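PDB 4HZI: ABC transporter ATP-binding protein from Leptospira interrogans serovar Copenhageni, which probably binds and hydrolyses ATP as the ATPase subunit of an orphan ABC transporter involved in manganese utilization and tolerance. Local coordinates for residues A[33-44]-A[84-94]. Residues are numbered along the deposited sequence; the frame is centred on the assembly and turned at random.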
loop_
_atom_site.group_PDB
_atom_site.type_symbol
_atom_site.label_atom_id
_atom_site.label_comp_id
_atom_site.label_asym_id
_atom_site.label_seq_id
_atom_site.Cartn_x
_atom_site.Cartn_y
_atom_site.Cartn_z
ATOM N N SER A 33 -29.925 15.833 -0.446
ATOM C CA SER A 33 -28.498 16.045 -0.753
ATOM C C SER A 33 -27.773 16.180 0.591
ATOM O O SER A 33 -28.077 17.087 1.356
ATOM C CB SER A 33 -28.301 17.310 -1.564
ATOM O OG SER A 33 -26.901 17.565 -1.716
ATOM N N LEU A 34 -26.844 15.284 0.897
ATOM C CA LEU A 34 -26.214 15.272 2.234
ATOM C C LEU A 34 -24.868 16.056 2.177
ATOM O O LEU A 34 -24.617 16.887 2.991
ATOM C CB LEU A 34 -26.001 13.834 2.726
ATOM C CG LEU A 34 -25.555 13.677 4.174
ATOM C CD1 LEU A 34 -26.071 12.363 4.798
ATOM C CD2 LEU A 34 -24.041 13.729 4.226
ATOM N N LEU A 35 -24.023 15.731 1.228
ATOM C CA LEU A 35 -22.769 16.480 0.986
ATOM C C LEU A 35 -22.772 17.012 -0.446
ATOM O O LEU A 35 -23.042 16.275 -1.419
ATOM C CB LEU A 35 -21.569 15.588 1.181
ATOM C CG LEU A 35 -20.211 16.283 0.954
ATOM C CD1 LEU A 35 -19.984 17.325 2.037
ATOM C CD2 LEU A 35 -19.051 15.326 0.896
ATOM N N SER A 36 -22.469 18.297 -0.604
ATOM C CA SER A 36 -22.349 18.832 -1.942
ATOM C C SER A 36 -21.180 19.796 -2.032
ATOM O O SER A 36 -20.993 20.614 -1.140
ATOM C CB SER A 36 -23.596 19.517 -2.428
ATOM O OG SER A 36 -23.943 20.599 -1.648
ATOM N N LEU A 37 -20.410 19.623 -3.092
ATOM C CA LEU A 37 -19.312 20.527 -3.437
ATOM C C LEU A 37 -19.630 21.086 -4.817
ATOM O O LEU A 37 -19.918 20.333 -5.755
ATOM C CB LEU A 37 -18.008 19.787 -3.498
ATOM C CG LEU A 37 -17.356 19.455 -2.152
ATOM C CD1 LEU A 37 -18.124 18.382 -1.382
ATOM C CD2 LEU A 37 -15.936 19.031 -2.346
ATOM N N GLU A 38 -19.604 22.402 -4.924
ATOM C CA GLU A 38 -19.807 23.081 -6.216
ATOM C C GLU A 38 -18.600 24.001 -6.511
ATOM O O GLU A 38 -18.395 24.977 -5.791
ATOM C CB GLU A 38 -21.067 23.927 -6.130
ATOM C CG GLU A 38 -22.314 23.095 -5.890
ATOM C CD GLU A 38 -23.591 23.923 -5.905
ATOM O OE1 GLU A 38 -23.711 24.881 -5.110
ATOM O OE2 GLU A 38 -24.480 23.597 -6.707
ATOM N N LYS A 39 -17.816 23.596 -7.505
ATOM C CA LYS A 39 -16.659 24.306 -8.010
ATOM C C LYS A 39 -15.676 24.640 -6.909
ATOM O O LYS A 39 -15.167 25.765 -6.830
ATOM C CB LYS A 39 -17.096 25.596 -8.704
ATOM C CG LYS A 39 -17.981 25.367 -9.912
ATOM C CD LYS A 39 -18.350 26.715 -10.534
ATOM C CE LYS A 39 -19.587 26.605 -11.407
ATOM N NZ LYS A 39 -19.414 25.620 -12.519
ATOM N N ILE A 40 -15.426 23.675 -6.040
ATOM C CA ILE A 40 -14.465 23.855 -4.938
ATOM C C ILE A 40 -13.041 23.913 -5.450
ATOM O O ILE A 40 -12.496 22.993 -6.088
ATOM C CB ILE A 40 -14.646 22.788 -3.811
ATOM C CG1 ILE A 40 -15.906 23.083 -3.016
ATOM C CG2 ILE A 40 -13.422 22.729 -2.887
ATOM C CD1 ILE A 40 -15.852 24.249 -2.021
ATOM N N SER A 41 -12.401 25.048 -5.155
ATOM C CA SER A 41 -11.038 25.238 -5.497
ATOM C C SER A 41 -10.198 25.556 -4.265
ATOM O O SER A 41 -10.679 26.111 -3.292
ATOM C CB SER A 41 -10.943 26.375 -6.534
ATOM O OG SER A 41 -11.244 25.870 -7.821
ATOM N N TYR A 42 -8.943 25.150 -4.305
ATOM C CA TYR A 42 -8.009 25.394 -3.213
ATOM C C TYR A 42 -6.638 25.767 -3.812
ATOM O O TYR A 42 -5.954 24.948 -4.437
ATOM C CB TYR A 42 -7.879 24.178 -2.310
ATOM C CG TYR A 42 -6.981 24.365 -1.090
ATOM C CD1 TYR A 42 -7.233 25.388 -0.173
ATOM C CD2 TYR A 42 -5.874 23.568 -0.892
ATOM C CE1 TYR A 42 -6.401 25.609 0.922
ATOM C CE2 TYR A 42 -5.040 23.779 0.202
ATOM C CZ TYR A 42 -5.334 24.795 1.115
ATOM O OH TYR A 42 -4.535 24.989 2.210
ATOM N N LYS A 43 -6.277 27.042 -3.657
ATOM C CA LYS A 43 -5.011 27.582 -4.167
ATOM C C LYS A 43 -4.341 28.467 -3.084
ATOM O O LYS A 43 -4.400 29.696 -3.136
ATOM C CB LYS A 43 -5.327 28.406 -5.395
ATOM C CG LYS A 43 -4.097 28.831 -6.181
ATOM C CD LYS A 43 -4.454 29.781 -7.305
ATOM C CE LYS A 43 -3.199 30.356 -7.940
ATOM N NZ LYS A 43 -3.481 31.692 -8.522
ATOM N N PRO A 44 -3.739 27.845 -2.078
ATOM C CA PRO A 44 -3.352 28.660 -0.927
ATOM C C PRO A 44 -2.126 29.568 -1.198
ATOM O O PRO A 44 -2.024 30.622 -0.573
ATOM C CB PRO A 44 -3.033 27.630 0.139
ATOM C CG PRO A 44 -2.676 26.382 -0.633
ATOM C CD PRO A 44 -3.554 26.410 -1.830
ATOM N N ILE A 84 -9.100 22.916 6.311
ATOM C CA ILE A 84 -8.697 23.988 5.418
ATOM C C ILE A 84 -9.920 24.562 4.754
ATOM O O ILE A 84 -10.955 23.880 4.587
ATOM C CB ILE A 84 -7.725 23.536 4.306
ATOM C CG1 ILE A 84 -8.377 22.486 3.415
ATOM C CG2 ILE A 84 -6.437 23.020 4.907
ATOM C CD1 ILE A 84 -7.484 22.056 2.257
ATOM N N TRP A 85 -9.865 25.845 4.468
ATOM C CA TRP A 85 -10.948 26.523 3.778
ATOM C C TRP A 85 -10.723 26.550 2.294
ATOM O O TRP A 85 -9.620 26.840 1.834
ATOM C CB TRP A 85 -11.031 27.998 4.200
ATOM C CG TRP A 85 -11.658 28.237 5.493
ATOM C CD1 TRP A 85 -11.069 28.761 6.605
ATOM C CD2 TRP A 85 -13.031 28.010 5.831
ATOM N NE1 TRP A 85 -11.994 28.880 7.631
ATOM C CE2 TRP A 85 -13.206 28.423 7.177
ATOM C CE3 TRP A 85 -14.128 27.510 5.129
ATOM C CZ2 TRP A 85 -14.434 28.328 7.831
ATOM C CZ3 TRP A 85 -15.344 27.413 5.776
ATOM C CH2 TRP A 85 -15.489 27.814 7.119
ATOM N N ALA A 86 -11.794 26.380 1.519
ATOM C CA ALA A 86 -11.725 26.499 0.093
ATOM C C ALA A 86 -11.352 27.944 -0.301
ATOM O O ALA A 86 -11.783 28.892 0.361
ATOM C CB ALA A 86 -13.055 26.154 -0.519
ATOM N N THR A 87 -10.603 28.093 -1.381
ATOM C CA THR A 87 -10.306 29.419 -1.898
ATOM C C THR A 87 -11.495 29.960 -2.691
ATOM O O THR A 87 -11.748 31.165 -2.705
ATOM C CB THR A 87 -8.940 29.438 -2.644
ATOM O OG1 THR A 87 -8.960 28.534 -3.744
ATOM C CG2 THR A 87 -7.864 28.984 -1.732
ATOM N N SER A 88 -12.277 29.083 -3.319
ATOM C CA SER A 88 -13.535 29.497 -3.909
ATOM C C SER A 88 -14.451 28.283 -3.979
ATOM O O SER A 88 -14.002 27.168 -3.716
ATOM C CB SER A 88 -13.314 30.055 -5.310
ATOM O OG SER A 88 -12.620 29.142 -6.121
ATOM N N GLY A 89 -15.692 28.526 -4.376
ATOM C CA GLY A 89 -16.708 27.491 -4.513
ATOM C C GLY A 89 -17.476 27.307 -3.224
ATOM O O GLY A 89 -17.208 27.973 -2.226
ATOM N N THR A 90 -18.435 26.381 -3.235
ATOM C CA THR A 90 -19.351 26.232 -2.145
ATOM C C THR A 90 -19.430 24.764 -1.729
ATOM O O THR A 90 -19.492 23.897 -2.599
ATOM C CB THR A 90 -20.759 26.692 -2.561
ATOM O OG1 THR A 90 -20.704 28.064 -2.984
ATOM C CG2 THR A 90 -21.723 26.581 -1.406
ATOM N N ILE A 91 -19.416 24.523 -0.421
ATOM C CA ILE A 91 -19.535 23.158 0.132
ATOM C C ILE A 91 -20.611 23.220 1.196
ATOM O O ILE A 91 -20.694 24.199 1.975
ATOM C CB ILE A 91 -18.175 22.616 0.603
ATOM C CG1 ILE A 91 -18.372 21.270 1.333
ATOM C CG2 ILE A 91 -17.445 23.630 1.479
ATOM C CD1 ILE A 91 -17.089 20.519 1.549
ATOM N N ARG A 92 -21.499 22.215 1.192
ATOM C CA ARG A 92 -22.618 22.203 2.099
ATOM C C ARG A 92 -22.780 20.819 2.704
ATOM O O ARG A 92 -22.525 19.802 2.032
ATOM C CB ARG A 92 -23.916 22.506 1.359
ATOM C CG ARG A 92 -24.044 23.875 0.747
ATOM C CD ARG A 92 -25.309 23.945 -0.101
ATOM N NE ARG A 92 -25.272 25.107 -0.974
ATOM C CZ ARG A 92 -25.749 26.310 -0.676
ATOM N NH1 ARG A 92 -26.343 26.551 0.498
ATOM N NH2 ARG A 92 -25.642 27.288 -1.573
ATOM N N LEU A 93 -23.195 20.818 3.957
ATOM C CA LEU A 93 -23.728 19.661 4.628
ATOM C C LEU A 93 -25.223 19.895 4.716
ATOM O O LEU A 93 -25.704 20.886 5.301
ATOM C CB LEU A 93 -23.032 19.490 5.992
ATOM C CG LEU A 93 -23.467 18.287 6.824
ATOM C CD1 LEU A 93 -23.120 16.991 6.088
ATOM C CD2 LEU A 93 -22.801 18.358 8.187
ATOM N N PHE A 94 -25.975 19.011 4.076
ATOM C CA PHE A 94 -27.414 19.232 3.854
ATOM C C PHE A 94 -27.594 20.633 3.266
ATOM O O PHE A 94 -26.922 20.983 2.297
ATOM C CB PHE A 94 -28.226 18.956 5.150
ATOM C CG PHE A 94 -28.175 17.504 5.613
ATOM C CD1 PHE A 94 -28.814 16.497 4.890
ATOM C CD2 PHE A 94 -27.490 17.151 6.771
ATOM C CE1 PHE A 94 -28.751 15.175 5.314
ATOM C CE2 PHE A 94 -27.424 15.834 7.196
ATOM C CZ PHE A 94 -28.056 14.845 6.464
HETATM O O HOH W 1 -25.594 19.330 0.580
HETATM O O HOH W 2 -22.334 22.961 -2.609
HETATM O O HOH W 3 -19.800 27.321 -6.281
HETATM O O HOH W 4 -14.526 28.152 -7.777
#
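Strands 36-42 and 90-93 are antiparallel neighbours in the four-stranded sheet of the ABC ATPase domain; the pairing carries on at both ends. Ser36 and Arg92 form a hydrogen-bonded pair, with Arg92 N 2.9 Å from Ser36 O. Glu38 and Thr90 repeat the pattern. Phe94 N closes on Leu34 O at 2.7 Å. Past Glu38 and Thr90 the register slips by one residue, a beta bulge, and Ser41 N bonds Ser88 O. A second, classic bulge puts Thr87 and Ser88 opposite Ser41. Ser41 O accepts the Thr87 N-H at 2.8 Å. With chi1 at 60°, between its own N and carbonyl carbon, Thr87 OG1 turns to the 41-43 backbone and takes a weak hydrogen bond from Lys43 N.

Leu37 and Ile91 lie side by side on one face, their CD1 atoms 3.8 Å apart. Ile40 CD1 sits between Ile91 and Ala86, against the backbone at Gly89 and Thr90, 3.7 Å from Ala86 CB. Farther along, Ile84 CD1 sits over the centre of the Tyr42 ring, 3.6 Å from the centroid and 12° off its normal, a CH-pi contact. Pro44 CD lies over the opposite face, so the ring is sandwiched. At the other end, Leu34 CG packs 3.6 Å from Phe94 CZ.

The face of Ser36, Glu38, Thr90 and Arg92 is polar. One water joins Ser36 OG to Thr90 O, and another links Lys39 O with Ser88 OG.

Strand 53-58 flanks 36-42, and strand 96-97 follows 90-93 on the far side. Helix 73-80, which follows the probable Walker A loop, packs on Leu37, Ile40, Tyr42 and Ile84.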